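Phosphate transporter (Thermotoga maritima MSB8, PDB 6L85) probably imports phosphate across the membrane, driven by sodium ions, as a bacterial relative of the human SLC20 carriers. Local coordinates at residues V136-V141 against L342-T347; S105-I110 against A256-N261; F178-I183 against L211-V216; A182-I187 against L205-S210; G32-T37 against V311-T316. All coordinates share one frame; numbering follows the deposited sequence.

Interaction 1. Residues V136-V141 against L342-T347. With NA (sodium ion), chain R; NA (sodium ion), chain Q; PO4 (phosphate ion), chain P.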
# COMPACT_ATOMS: atom_id res chain seq x y z
N VAL B 136 -4.54 -21.28 23.74
CA VAL B 136 -4.86 -22.65 23.33
C VAL B 136 -6.30 -22.73 22.83
O VAL B 136 -6.60 -23.38 21.81
CB VAL B 136 -4.61 -23.65 24.48
CG1 VAL B 136 -5.00 -25.05 24.02
CG2 VAL B 136 -3.16 -23.66 24.89
N LEU B 137 -7.21 -22.04 23.52
CA LEU B 137 -8.59 -21.99 23.05
C LEU B 137 -8.67 -21.46 21.62
O LEU B 137 -9.43 -21.99 20.79
CB LEU B 137 -9.44 -21.12 23.98
CG LEU B 137 -10.90 -20.97 23.55
CD1 LEU B 137 -11.56 -22.34 23.38
CD2 LEU B 137 -11.68 -20.11 24.54
N SER B 138 -7.90 -20.41 21.31
CA SER B 138 -7.92 -19.87 19.96
C SER B 138 -7.31 -20.86 18.98
O SER B 138 -7.72 -20.90 17.82
CB SER B 138 -7.19 -18.53 19.91
OG SER B 138 -5.79 -18.73 19.99
N TRP B 139 -6.37 -21.68 19.44
CA TRP B 139 -5.78 -22.69 18.57
C TRP B 139 -6.81 -23.74 18.17
O TRP B 139 -6.65 -24.40 17.14
CB TRP B 139 -4.61 -23.38 19.26
CG TRP B 139 -3.41 -22.53 19.42
CD1 TRP B 139 -3.23 -21.24 18.94
CD2 TRP B 139 -2.20 -22.89 20.07
NE1 TRP B 139 -1.97 -20.80 19.28
CE2 TRP B 139 -1.32 -21.78 19.97
CE3 TRP B 139 -1.77 -24.03 20.75
CZ2 TRP B 139 -0.04 -21.80 20.52
CZ3 TRP B 139 -0.50 -24.05 21.28
CH2 TRP B 139 0.35 -22.94 21.17
N VAL B 140 -7.81 -23.94 19.02
CA VAL B 140 -8.89 -24.87 18.71
C VAL B 140 -10.00 -24.19 17.91
O VAL B 140 -10.55 -24.76 16.97
CB VAL B 140 -9.43 -25.50 20.01
CG1 VAL B 140 -10.75 -26.17 19.75
CG2 VAL B 140 -8.43 -26.50 20.60
N VAL B 141 -10.34 -22.95 18.26
CA VAL B 141 -11.47 -22.25 17.64
C VAL B 141 -11.13 -21.75 16.23
O VAL B 141 -11.98 -21.76 15.33
CB VAL B 141 -11.92 -21.10 18.56
CG1 VAL B 141 -12.93 -20.19 17.88
CG2 VAL B 141 -12.50 -21.65 19.85
N LEU B 342 -4.11 -12.41 19.18
CA LEU B 342 -4.00 -13.85 19.37
C LEU B 342 -2.98 -14.44 18.41
O LEU B 342 -3.14 -14.31 17.20
CB LEU B 342 -5.35 -14.52 19.14
CG LEU B 342 -6.44 -14.07 20.11
CD1 LEU B 342 -7.83 -14.52 19.69
CD2 LEU B 342 -6.08 -14.57 21.51
N PRO B 343 -1.93 -15.12 18.90
CA PRO B 343 -1.04 -15.85 18.00
C PRO B 343 -1.69 -17.17 17.61
O PRO B 343 -1.91 -18.05 18.45
CB PRO B 343 0.22 -16.08 18.86
CG PRO B 343 -0.08 -15.49 20.19
CD PRO B 343 -1.55 -15.29 20.30
N ILE B 344 -1.94 -17.32 16.32
CA ILE B 344 -2.77 -18.34 15.70
C ILE B 344 -1.90 -19.11 14.71
O ILE B 344 -0.87 -18.61 14.26
CB ILE B 344 -3.99 -17.65 15.01
CG1 ILE B 344 -5.00 -17.24 16.07
CG2 ILE B 344 -4.67 -18.43 13.94
CD1 ILE B 344 -5.06 -18.19 17.11
N SER B 345 -2.29 -20.34 14.41
CA SER B 345 -1.64 -21.09 13.35
C SER B 345 -2.37 -20.85 12.03
O SER B 345 -3.55 -21.18 11.91
CB SER B 345 -1.59 -22.58 13.66
OG SER B 345 -1.10 -23.27 12.53
N THR B 346 -1.66 -20.29 11.04
CA THR B 346 -2.27 -20.08 9.74
C THR B 346 -2.33 -21.38 8.95
O THR B 346 -3.22 -21.54 8.12
CB THR B 346 -1.50 -19.00 8.94
OG1 THR B 346 -0.18 -19.47 8.64
CG2 THR B 346 -1.37 -17.71 9.76
N THR B 347 -1.37 -22.28 9.17
CA THR B 347 -1.43 -23.62 8.59
C THR B 347 -2.74 -24.34 8.93
O THR B 347 -3.46 -24.82 8.03
CB THR B 347 -0.24 -24.43 9.11
OG1 THR B 347 0.96 -23.63 9.02
CG2 THR B 347 -0.08 -25.71 8.33
NA NA R . 0.60 -16.94 14.24
NA NA Q . 3.26 -23.91 8.38
P PO4 P . 1.79 -20.95 11.57
O1 PO4 P . 0.97 -22.11 11.00
O2 PO4 P . 1.81 -20.96 13.09
O3 PO4 P . 1.15 -19.65 11.09
O4 PO4 P . 3.24 -21.06 11.13
O HOH W 1 2.82 -24.40 6.09
O HOH W 2 1.78 -15.79 15.80
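Trp139 reaches from helix 129-162 to the loop before helix 346-357 and donates from its indole NE1 to Pro343 O, at 2.9 Å. The acceptor lies at the ring edge, 5° out of the indole plane. The N-H...O angle is 148°, so the bond is somewhat bent. With CG beside its own backbone N (chi1 -71°), the indole leans over to the loop and Val136 CA sits over one of its faces. Ile344 CD1 meets the edge at Trp139 CD1, 4.0 Å away. The same methyl packs against Ser138 CB at 3.5 Å, while Ser138 OG bonds back to Ile135 O in its own helix. A phenylalanine in place of Trp139 would probably leave Pro343 O without this donor and the loop less firmly placed. That matters because the next carbonyl, Ile344 O, binds a sodium ion at 2.2 Å. Further on, Ser345 OG, Thr346 N and OG1 and Thr347 N and OG1 all bond to the phosphate. Thr347 OG1 also binds a second sodium at 2.4 Å. The chemistry is consistent with a second-shell role for Trp139, holding through one buried N-H a loop that leads into ligands of two sodium ions and a phosphate.

Interaction 2. Residues S105-I110 against A256-N261. With NA (sodium ion), chain R; PO4 (phosphate ion), chain P.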
# COMPACT_ATOMS: atom_id res chain seq x y z
N SER B 105 3.20 -25.72 12.31
CA SER B 105 2.88 -24.42 12.91
C SER B 105 4.11 -23.83 13.58
O SER B 105 4.60 -24.37 14.58
CB SER B 105 1.75 -24.54 13.92
OG SER B 105 1.58 -23.31 14.61
N THR B 106 4.59 -22.70 13.04
CA THR B 106 5.68 -21.94 13.65
C THR B 106 5.20 -21.22 14.91
O THR B 106 6.00 -20.93 15.80
CB THR B 106 6.28 -20.93 12.65
OG1 THR B 106 5.37 -19.83 12.43
CG2 THR B 106 6.58 -21.59 11.28
N THR B 107 3.90 -20.89 14.97
CA THR B 107 3.35 -20.28 16.18
C THR B 107 3.33 -21.28 17.34
O THR B 107 3.77 -20.96 18.46
CB THR B 107 1.94 -19.75 15.88
OG1 THR B 107 1.96 -18.93 14.69
CG2 THR B 107 1.36 -18.96 17.06
N HIS B 108 2.81 -22.49 17.10
CA HIS B 108 2.85 -23.52 18.14
C HIS B 108 4.28 -23.76 18.57
O HIS B 108 4.56 -23.90 19.78
CB HIS B 108 2.22 -24.82 17.64
CG HIS B 108 0.74 -24.72 17.44
ND1 HIS B 108 -0.06 -25.81 17.17
CD2 HIS B 108 -0.09 -23.65 17.48
CE1 HIS B 108 -1.32 -25.42 17.06
NE2 HIS B 108 -1.36 -24.11 17.22
N SER B 109 5.21 -23.74 17.61
CA SER B 109 6.62 -23.98 17.90
C SER B 109 7.18 -22.91 18.83
O SER B 109 7.85 -23.22 19.82
CB SER B 109 7.42 -24.06 16.61
OG SER B 109 6.75 -24.90 15.70
N ILE B 110 6.93 -21.63 18.52
CA ILE B 110 7.60 -20.60 19.33
C ILE B 110 6.93 -20.50 20.70
O ILE B 110 7.61 -20.24 21.71
CB ILE B 110 7.67 -19.24 18.60
CG1 ILE B 110 8.61 -18.28 19.35
CG2 ILE B 110 6.32 -18.57 18.46
CD1 ILE B 110 10.09 -18.68 19.26
N ALA B 256 1.12 -10.32 9.28
CA ALA B 256 0.57 -9.63 10.43
C ALA B 256 0.52 -10.53 11.68
O ALA B 256 0.89 -10.10 12.78
CB ALA B 256 -0.82 -9.10 10.08
N ASN B 257 0.10 -11.79 11.52
CA ASN B 257 -0.03 -12.66 12.69
C ASN B 257 1.30 -13.30 13.08
O ASN B 257 1.56 -13.47 14.28
CB ASN B 257 -1.08 -13.76 12.46
CG ASN B 257 -1.59 -14.37 13.78
OD1 ASN B 257 -1.07 -15.38 14.24
ND2 ASN B 257 -2.56 -13.73 14.41
N ASP B 258 2.15 -13.64 12.11
CA ASP B 258 3.30 -14.48 12.40
C ASP B 258 4.62 -13.73 12.53
O ASP B 258 5.59 -14.36 12.99
CB ASP B 258 3.46 -15.54 11.31
CG ASP B 258 2.55 -16.76 11.51
OD1 ASP B 258 1.51 -16.66 12.17
OD2 ASP B 258 2.89 -17.81 10.95
N VAL B 259 4.72 -12.45 12.14
CA VAL B 259 6.02 -11.81 12.39
C VAL B 259 6.34 -11.86 13.88
O VAL B 259 7.50 -12.01 14.26
CB VAL B 259 6.10 -10.37 11.82
CG1 VAL B 259 5.23 -9.38 12.62
CG2 VAL B 259 7.59 -9.89 11.76
N ALA B 260 5.31 -11.83 14.73
CA ALA B 260 5.47 -12.01 16.17
C ALA B 260 6.31 -13.22 16.55
O ALA B 260 7.05 -13.16 17.53
CB ALA B 260 4.10 -12.13 16.85
N ASN B 261 6.24 -14.32 15.79
CA ASN B 261 6.97 -15.51 16.22
C ASN B 261 8.48 -15.31 16.21
O ASN B 261 9.21 -16.05 16.89
CB ASN B 261 6.60 -16.73 15.38
CG ASN B 261 5.11 -16.97 15.33
OD1 ASN B 261 4.35 -16.50 16.21
ND2 ASN B 261 4.67 -17.71 14.33
NA NA R . 0.60 -16.94 14.24
P PO4 P . 1.79 -20.95 11.57
O1 PO4 P . 0.97 -22.11 11.00
O2 PO4 P . 1.81 -20.96 13.09
O3 PO4 P . 1.15 -19.65 11.09
O4 PO4 P . 3.24 -21.06 11.13
O HOH W 2 1.78 -15.79 15.80
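Asn261 crosses Thr106 and Thr107 at about a right angle, and its amide nitrogen serves both hydroxyls. Asn261 ND2 donates to Thr106 OG1 at 2.9 Å and to Thr107 OG1 at 3.0 Å. Both acceptors are tilted from the amide plane, by 16° and 17°. Asn261 OD1 accepts from a water that also donates to Asn257 O and binds the sodium ion. The Asn261 side chain is backed by Ile110, whose CG2 lies 3.6 Å from Asn261 CB. The contact joins the start of helix 106-121 to the junction of helices 231-258 and 260-275, at a sodium and phosphate site. Thr107 OG1, Asn257 OD1, Asp258 OD1, the water and Ile344 O bind the metal. Thr107 OG1 stands beside its backbone N (chi1 -51°), which places it 2.5 Å from the sodium and 2.6 Å from PO4 O2. The phosphate sits over the helix start, where Thr106 N and Thr107 N donate to PO4 O4 and O2. Ser105 OG donates to PO4 O2 and caps the helix by accepting from His108 N. The two carboxylate oxygens of Asp258 are divided: OD1 holds the sodium, while OD2 comes within 2.5 Å of PO4 O3.

Interaction 3. Residues F178-I183 against L211-V216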
# COMPACT_ATOMS: atom_id res chain seq x y z
N PHE B 178 -16.29 -9.08 -2.74
CA PHE B 178 -15.42 -9.70 -1.75
C PHE B 178 -14.04 -9.05 -1.71
O PHE B 178 -13.46 -8.91 -0.62
CB PHE B 178 -15.32 -11.21 -1.99
CG PHE B 178 -16.52 -11.98 -1.51
CD1 PHE B 178 -16.67 -12.27 -0.16
CD2 PHE B 178 -17.49 -12.41 -2.40
CE1 PHE B 178 -17.78 -12.97 0.30
CE2 PHE B 178 -18.61 -13.10 -1.96
CZ PHE B 178 -18.76 -13.40 -0.61
N ILE B 179 -13.47 -8.68 -2.87
CA ILE B 179 -12.21 -7.94 -2.86
C ILE B 179 -12.35 -6.66 -2.03
O ILE B 179 -11.47 -6.33 -1.21
CB ILE B 179 -11.75 -7.63 -4.29
CG1 ILE B 179 -11.67 -8.91 -5.11
CG2 ILE B 179 -10.38 -6.96 -4.30
CD1 ILE B 179 -10.66 -9.87 -4.55
N SER B 180 -13.48 -5.96 -2.20
CA SER B 180 -13.76 -4.74 -1.44
C SER B 180 -13.93 -5.01 0.04
O SER B 180 -13.54 -4.19 0.88
CB SER B 180 -15.02 -4.08 -1.99
OG SER B 180 -14.77 -3.71 -3.33
N LEU B 181 -14.57 -6.12 0.40
CA LEU B 181 -14.67 -6.49 1.81
C LEU B 181 -13.28 -6.72 2.42
O LEU B 181 -13.01 -6.33 3.56
CB LEU B 181 -15.54 -7.73 1.94
CG LEU B 181 -16.08 -8.09 3.31
CD1 LEU B 181 -16.85 -6.89 3.86
CD2 LEU B 181 -16.97 -9.33 3.18
N ALA B 182 -12.41 -7.40 1.67
CA ALA B 182 -11.05 -7.64 2.16
C ALA B 182 -10.31 -6.33 2.42
O ALA B 182 -9.70 -6.14 3.49
CB ALA B 182 -10.30 -8.49 1.13
N ILE B 183 -10.38 -5.40 1.46
CA ILE B 183 -9.75 -4.09 1.60
C ILE B 183 -10.35 -3.31 2.77
O ILE B 183 -9.62 -2.68 3.55
CB ILE B 183 -9.89 -3.33 0.26
CG1 ILE B 183 -8.75 -3.73 -0.67
CG2 ILE B 183 -9.88 -1.85 0.48
CD1 ILE B 183 -7.41 -3.19 -0.18
N LEU B 211 -15.09 1.43 -1.78
CA LEU B 211 -15.79 1.98 -2.94
C LEU B 211 -14.88 2.04 -4.15
O LEU B 211 -15.26 1.60 -5.25
CB LEU B 211 -16.35 3.36 -2.59
CG LEU B 211 -17.46 3.16 -1.57
CD1 LEU B 211 -17.97 4.49 -1.03
CD2 LEU B 211 -18.59 2.37 -2.26
N VAL B 212 -13.66 2.58 -3.97
CA VAL B 212 -12.72 2.66 -5.10
C VAL B 212 -12.36 1.27 -5.60
O VAL B 212 -12.32 1.01 -6.81
CB VAL B 212 -11.46 3.44 -4.69
CG1 VAL B 212 -10.51 3.51 -5.88
CG2 VAL B 212 -11.84 4.83 -4.19
N THR B 213 -12.07 0.36 -4.66
CA THR B 213 -11.72 -1.02 -5.00
C THR B 213 -12.84 -1.68 -5.79
O THR B 213 -12.60 -2.32 -6.83
CB THR B 213 -11.43 -1.79 -3.71
OG1 THR B 213 -10.36 -1.14 -3.00
CG2 THR B 213 -11.06 -3.26 -3.99
N PHE B 214 -14.09 -1.54 -5.33
CA PHE B 214 -15.22 -2.16 -6.01
C PHE B 214 -15.32 -1.65 -7.43
O PHE B 214 -15.54 -2.43 -8.36
CB PHE B 214 -16.53 -1.91 -5.25
CG PHE B 214 -17.72 -2.66 -5.83
CD1 PHE B 214 -18.35 -2.23 -6.99
CD2 PHE B 214 -18.20 -3.81 -5.21
CE1 PHE B 214 -19.43 -2.93 -7.54
CE2 PHE B 214 -19.28 -4.52 -5.74
CZ PHE B 214 -19.90 -4.09 -6.91
N PHE B 215 -15.17 -0.33 -7.61
CA PHE B 215 -15.27 0.25 -8.95
C PHE B 215 -14.23 -0.36 -9.89
O PHE B 215 -14.56 -0.88 -10.97
CB PHE B 215 -15.11 1.77 -8.85
CG PHE B 215 -15.43 2.51 -10.12
CD1 PHE B 215 -14.53 2.50 -11.18
CD2 PHE B 215 -16.62 3.20 -10.26
CE1 PHE B 215 -14.81 3.18 -12.35
CE2 PHE B 215 -16.91 3.88 -11.43
CZ PHE B 215 -16.00 3.87 -12.47
N VAL B 216 -12.97 -0.35 -9.45
CA VAL B 216 -11.88 -0.79 -10.32
C VAL B 216 -11.98 -2.28 -10.62
O VAL B 216 -11.81 -2.72 -11.76
CB VAL B 216 -10.52 -0.43 -9.68
CG1 VAL B 216 -9.40 -1.23 -10.32
CG2 VAL B 216 -10.27 1.09 -9.82
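Ile179 opens the contact by laying its CG2 methyl against Thr213 CG2, 3.8 Å away. The two side chains cross at about a right angle. The CG1 branch of Ile179 leads away from residues 211-216, so within these segments one methyl does the touching; Ile179 also packs on Val217, further along helix 199-224. Ser180 comes next, at the level where the backbones approach most closely: its CA is 5.4 Å from Phe214 CA. Ser180 OG lies 3.0 Å from Phe214 N, but the angle is too poor for a hydrogen bond. The hydroxyl bonds back to Pro176 O in its own helix instead. It also fits against Phe214 CB, at 3.2 Å, near the plane of the phenyl ring at its edge. One turn on, Ile183 closes over the other side of Thr213. Its CG2 is 3.6 Å from Thr213 OG1, which itself bonds to Phe209 O. Thr213 thus reaches in between Ile179 and Ile183. Its chi1 of -58° puts CG2 anti to the backbone N, facing Ile179, and leaves OG1 for Ile183. A glycine in place of Thr213 would probably open a gap between the two isoleucines and leave Phe209 O without its hydroxyl partner. The helix segments run nearly antiparallel, at 154°, with their axes 8.3 Å apart. Behind this pair, helices 320-339 and 231-258 pack on Ile179, and helix 129-162 packs on Phe178. Phe47 of the second subunit packs on Thr213, so the helix pair lies between the body of its own chain and the dimer partner.

Interaction 4. Residues A182-I187 against L205-S210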
# COMPACT_ATOMS: atom_id res chain seq x y z
N ALA B 182 -12.41 -7.40 1.67
CA ALA B 182 -11.05 -7.64 2.16
C ALA B 182 -10.31 -6.33 2.42
O ALA B 182 -9.70 -6.14 3.49
CB ALA B 182 -10.30 -8.49 1.13
N ILE B 183 -10.38 -5.40 1.46
CA ILE B 183 -9.75 -4.09 1.60
C ILE B 183 -10.35 -3.31 2.77
O ILE B 183 -9.62 -2.68 3.55
CB ILE B 183 -9.89 -3.33 0.26
CG1 ILE B 183 -8.75 -3.73 -0.67
CG2 ILE B 183 -9.88 -1.85 0.48
CD1 ILE B 183 -7.41 -3.19 -0.18
N PHE B 184 -11.69 -3.33 2.91
CA PHE B 184 -12.32 -2.67 4.04
C PHE B 184 -11.77 -3.20 5.36
O PHE B 184 -11.50 -2.44 6.29
CB PHE B 184 -13.84 -2.85 4.03
CG PHE B 184 -14.49 -2.42 5.33
CD1 PHE B 184 -14.89 -1.11 5.52
CD2 PHE B 184 -14.68 -3.33 6.37
CE1 PHE B 184 -15.47 -0.71 6.71
CE2 PHE B 184 -15.24 -2.92 7.56
CZ PHE B 184 -15.64 -1.61 7.73
N THR B 185 -11.60 -4.52 5.45
CA THR B 185 -11.11 -5.11 6.69
C THR B 185 -9.68 -4.67 6.98
O THR B 185 -9.36 -4.22 8.09
CB THR B 185 -11.21 -6.64 6.61
OG1 THR B 185 -12.56 -7.01 6.29
CG2 THR B 185 -10.85 -7.28 7.93
N MET B 186 -8.79 -4.78 5.98
CA MET B 186 -7.40 -4.39 6.17
C MET B 186 -7.28 -2.92 6.58
O MET B 186 -6.58 -2.59 7.55
CB MET B 186 -6.59 -4.66 4.90
CG MET B 186 -6.50 -6.13 4.50
SD MET B 186 -5.40 -6.40 3.08
CE MET B 186 -6.50 -6.04 1.73
N ILE B 187 -7.97 -2.04 5.87
CA ILE B 187 -7.83 -0.61 6.11
C ILE B 187 -8.44 -0.22 7.45
O ILE B 187 -7.81 0.48 8.25
CB ILE B 187 -8.47 0.18 4.94
CG1 ILE B 187 -7.72 -0.09 3.63
CG2 ILE B 187 -8.55 1.68 5.27
CD1 ILE B 187 -6.30 0.36 3.65
N LEU B 205 -12.70 5.53 6.38
CA LEU B 205 -11.60 5.22 5.46
C LEU B 205 -11.75 3.82 4.86
O LEU B 205 -11.49 3.62 3.67
CB LEU B 205 -10.26 5.37 6.19
CG LEU B 205 -9.83 6.85 6.29
CD1 LEU B 205 -8.79 7.08 7.38
CD2 LEU B 205 -9.28 7.28 4.94
N GLY B 206 -12.16 2.84 5.68
CA GLY B 206 -12.42 1.51 5.14
C GLY B 206 -13.45 1.55 4.03
O GLY B 206 -13.25 0.94 2.97
N ILE B 207 -14.54 2.29 4.24
CA ILE B 207 -15.59 2.36 3.23
C ILE B 207 -15.09 3.03 1.96
O ILE B 207 -15.36 2.57 0.85
CB ILE B 207 -16.84 3.08 3.79
CG1 ILE B 207 -17.43 2.32 4.97
CG2 ILE B 207 -17.91 3.19 2.71
CD1 ILE B 207 -18.14 1.04 4.54
N ALA B 208 -14.34 4.14 2.09
CA ALA B 208 -13.91 4.82 0.86
C ALA B 208 -12.97 3.93 0.05
O ALA B 208 -13.09 3.84 -1.19
CB ALA B 208 -13.26 6.16 1.19
N PHE B 209 -12.03 3.26 0.72
CA PHE B 209 -11.16 2.32 0.02
C PHE B 209 -11.97 1.20 -0.64
O PHE B 209 -11.64 0.76 -1.76
CB PHE B 209 -10.14 1.73 0.99
CG PHE B 209 -8.88 2.54 1.11
CD1 PHE B 209 -8.83 3.67 1.91
CD2 PHE B 209 -7.75 2.18 0.41
CE1 PHE B 209 -7.67 4.43 2.01
CE2 PHE B 209 -6.59 2.94 0.51
CZ PHE B 209 -6.55 4.05 1.31
N SER B 210 -13.04 0.74 0.04
CA SER B 210 -13.91 -0.28 -0.53
C SER B 210 -14.57 0.20 -1.81
O SER B 210 -14.69 -0.55 -2.78
CB SER B 210 -15.01 -0.67 0.47
OG SER B 210 -14.44 -1.36 1.54
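Leu205 touches Ile187 lightly, through its CB and the CG2 methyl of the isoleucine. Gly206 follows at the closest backbone approach, its CA 4.3 Å from Phe184 CA. The phenyl ring of Phe184 lies edge-on to this backbone, with Phe184 CD1 3.4 Å from Gly206 C. Its chi1 of 168° sets Phe184 CG opposite its own backbone N and swings the ring past Gly206 toward Ile207. A CB on Gly206 would clash with Phe184 CD1, so the lack of a side chain lets the ring in. Ile207 runs alongside Phe184, pointing the same way. Its CD1 meets Phe184 CE1 at 3.9 Å, and its backbone N lies in the ring plane. The segments form part of an antiparallel helix pair, 167-194 with 199-224, which are consecutive in the chain. Their local axes are 7.9 Å apart at an angle of 149°. Phe209 turns one ring face to Ile187. The CD1 methyl of Ile187 makes a CH-pi contact over that face, 4.1 Å from the ring centroid and 14° off the normal. The two side chains cross at about a right angle. On the same residue, Phe209 CB rests 3.6 Å from Ile183 CG2. Phe50 of the second subunit meets the Phe209 ring edge-to-face. Ser210 ends the segment with its OG 3.0 Å from Phe184 CB. Its one proton has two acceptors within reach, Gly206 O in its own helix and Ser180 O, one turn back from Phe184.

Interaction 5. Residues G32-T37 against V311-T316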
# COMPACT_ATOMS: atom_id res chain seq x y z
N GLY B 32 -1.31 -23.85 -7.51
CA GLY B 32 -1.89 -25.11 -7.91
C GLY B 32 -2.91 -24.99 -9.02
O GLY B 32 -3.08 -25.91 -9.82
N ALA B 33 -3.64 -23.88 -9.07
CA ALA B 33 -4.51 -23.58 -10.20
C ALA B 33 -3.73 -23.05 -11.41
O ALA B 33 -4.34 -22.68 -12.41
CB ALA B 33 -5.58 -22.57 -9.78
N ARG B 34 -2.40 -22.98 -11.30
CA ARG B 34 -1.49 -22.38 -12.29
C ARG B 34 -1.85 -20.93 -12.62
O ARG B 34 -1.49 -20.43 -13.68
CB ARG B 34 -1.40 -23.22 -13.58
CG ARG B 34 -1.43 -24.74 -13.38
CD ARG B 34 -0.05 -25.32 -13.06
NE ARG B 34 -0.14 -26.55 -12.27
CZ ARG B 34 0.66 -26.87 -11.25
NH1 ARG B 34 1.63 -26.05 -10.86
NH2 ARG B 34 0.48 -28.03 -10.61
N ALA B 35 -2.53 -20.22 -11.72
CA ALA B 35 -2.77 -18.80 -11.96
C ALA B 35 -1.47 -18.00 -11.97
O ALA B 35 -1.41 -16.92 -12.56
CB ALA B 35 -3.73 -18.23 -10.92
N ILE B 36 -0.42 -18.51 -11.32
CA ILE B 36 0.89 -17.87 -11.30
C ILE B 36 1.94 -18.96 -11.13
O ILE B 36 1.63 -20.08 -10.71
CB ILE B 36 1.04 -16.81 -10.16
CG1 ILE B 36 0.68 -17.38 -8.78
CG2 ILE B 36 0.20 -15.56 -10.42
CD1 ILE B 36 0.95 -16.39 -7.68
N THR B 37 3.18 -18.63 -11.46
CA THR B 37 4.28 -19.56 -11.23
C THR B 37 4.76 -19.47 -9.78
O THR B 37 4.48 -18.52 -9.06
CB THR B 37 5.48 -19.26 -12.16
OG1 THR B 37 6.07 -18.01 -11.80
CG2 THR B 37 5.08 -19.24 -13.64
N VAL B 311 2.71 -28.61 -1.43
CA VAL B 311 1.30 -28.44 -1.07
C VAL B 311 0.46 -28.18 -2.33
O VAL B 311 -0.67 -28.68 -2.45
CB VAL B 311 1.14 -27.32 -0.03
CG1 VAL B 311 -0.34 -27.02 0.22
CG2 VAL B 311 1.82 -27.72 1.28
N GLY B 312 1.02 -27.44 -3.30
CA GLY B 312 0.24 -27.07 -4.47
C GLY B 312 -0.21 -28.26 -5.31
O GLY B 312 -1.33 -28.26 -5.84
N GLU B 313 0.64 -29.28 -5.44
CA GLU B 313 0.26 -30.45 -6.24
C GLU B 313 -1.00 -31.11 -5.70
O GLU B 313 -1.81 -31.62 -6.48
CB GLU B 313 1.40 -31.48 -6.28
CG GLU B 313 2.50 -31.17 -7.27
CD GLU B 313 2.00 -30.49 -8.55
OE1 GLU B 313 1.06 -31.02 -9.18
OE2 GLU B 313 2.55 -29.43 -8.90
N LYS B 314 -1.19 -31.07 -4.39
CA LYS B 314 -2.31 -31.75 -3.75
C LYS B 314 -3.64 -31.04 -3.96
O LYS B 314 -4.69 -31.62 -3.64
CB LYS B 314 -2.02 -31.91 -2.26
CG LYS B 314 -1.21 -33.17 -1.89
CD LYS B 314 0.19 -33.17 -2.51
CE LYS B 314 1.06 -34.28 -1.92
NZ LYS B 314 2.50 -34.10 -2.25
N ILE B 315 -3.65 -29.80 -4.48
CA ILE B 315 -4.89 -29.05 -4.61
C ILE B 315 -5.10 -28.53 -6.03
O ILE B 315 -5.90 -27.62 -6.25
CB ILE B 315 -4.95 -27.87 -3.61
CG1 ILE B 315 -3.81 -26.87 -3.87
CG2 ILE B 315 -4.91 -28.40 -2.17
CD1 ILE B 315 -3.86 -25.66 -2.98
N THR B 316 -4.40 -29.12 -7.01
CA THR B 316 -4.64 -28.70 -8.39
C THR B 316 -6.03 -29.06 -8.88
O THR B 316 -6.43 -28.60 -9.96
CB THR B 316 -3.60 -29.31 -9.35
OG1 THR B 316 -3.86 -30.71 -9.51
CG2 THR B 316 -2.18 -29.09 -8.84
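Gly32 and Gly312 bring the two backbones together, with their CA atoms 4.5 Å apart. Gly32 CA lies 3.8 Å from Gly312 O. A CB on Gly32 would clash with that carbonyl oxygen and sit tight against Ile315 CG1, so the close approach depends on the bare glycine. Thr316 meets the carbonyl of the same glycine. Its CG2 is 3.4 Å from Gly32 O, and its CA makes a CA-H...O contact with this oxygen. The same methyl also reaches Arg34 NH2. The charged pair lies further out, on the surface. Arg34 NH2 donates to Glu313 OE2 at 3.0 Å, in a salt bridge with an N-H...O angle of 154°. The donor comes on the syn side of OE2, somewhat out of the carboxylate plane. The guanidinium and carboxylate planes are almost parallel, 7° apart, while the side chains cross at about a right angle. The Arg34 chain bends at chi2 (-84°) and the Glu313 chain bends at chi2 too, which folds the charged ends toward each other. The contact thus joins two interhelical turns, one after helix 2-32 and one after helix 304-311. Arg34 has positive phi and follows two bonds back into the last helical turn, the signature of a Schellman motif ending helix 2-32.

How the interactions relate
Interactions 1 and 2 form one site: their centres are 10 Å apart, and they share a sodium ion, the phosphate and a water. Their segments alternate along the chain, so residues distant in sequence meet near its centre. Interactions 3 and 4 are successive levels of one helix pair, 167-194 with 199-224. Their centres are 7 Å apart, they share Ala182 and Ile183, and both touch the second subunit. In sequence this pair falls between the segments of interactions 1 and 2, yet its centres lie 25 to 29 Å from theirs. The centre of interaction 5 is 25 to 29 Å from the others. Its segments enclose interactions 2, 3 and 4 and alternate with those of interaction 1, whose nearest atoms are about 8 Å away.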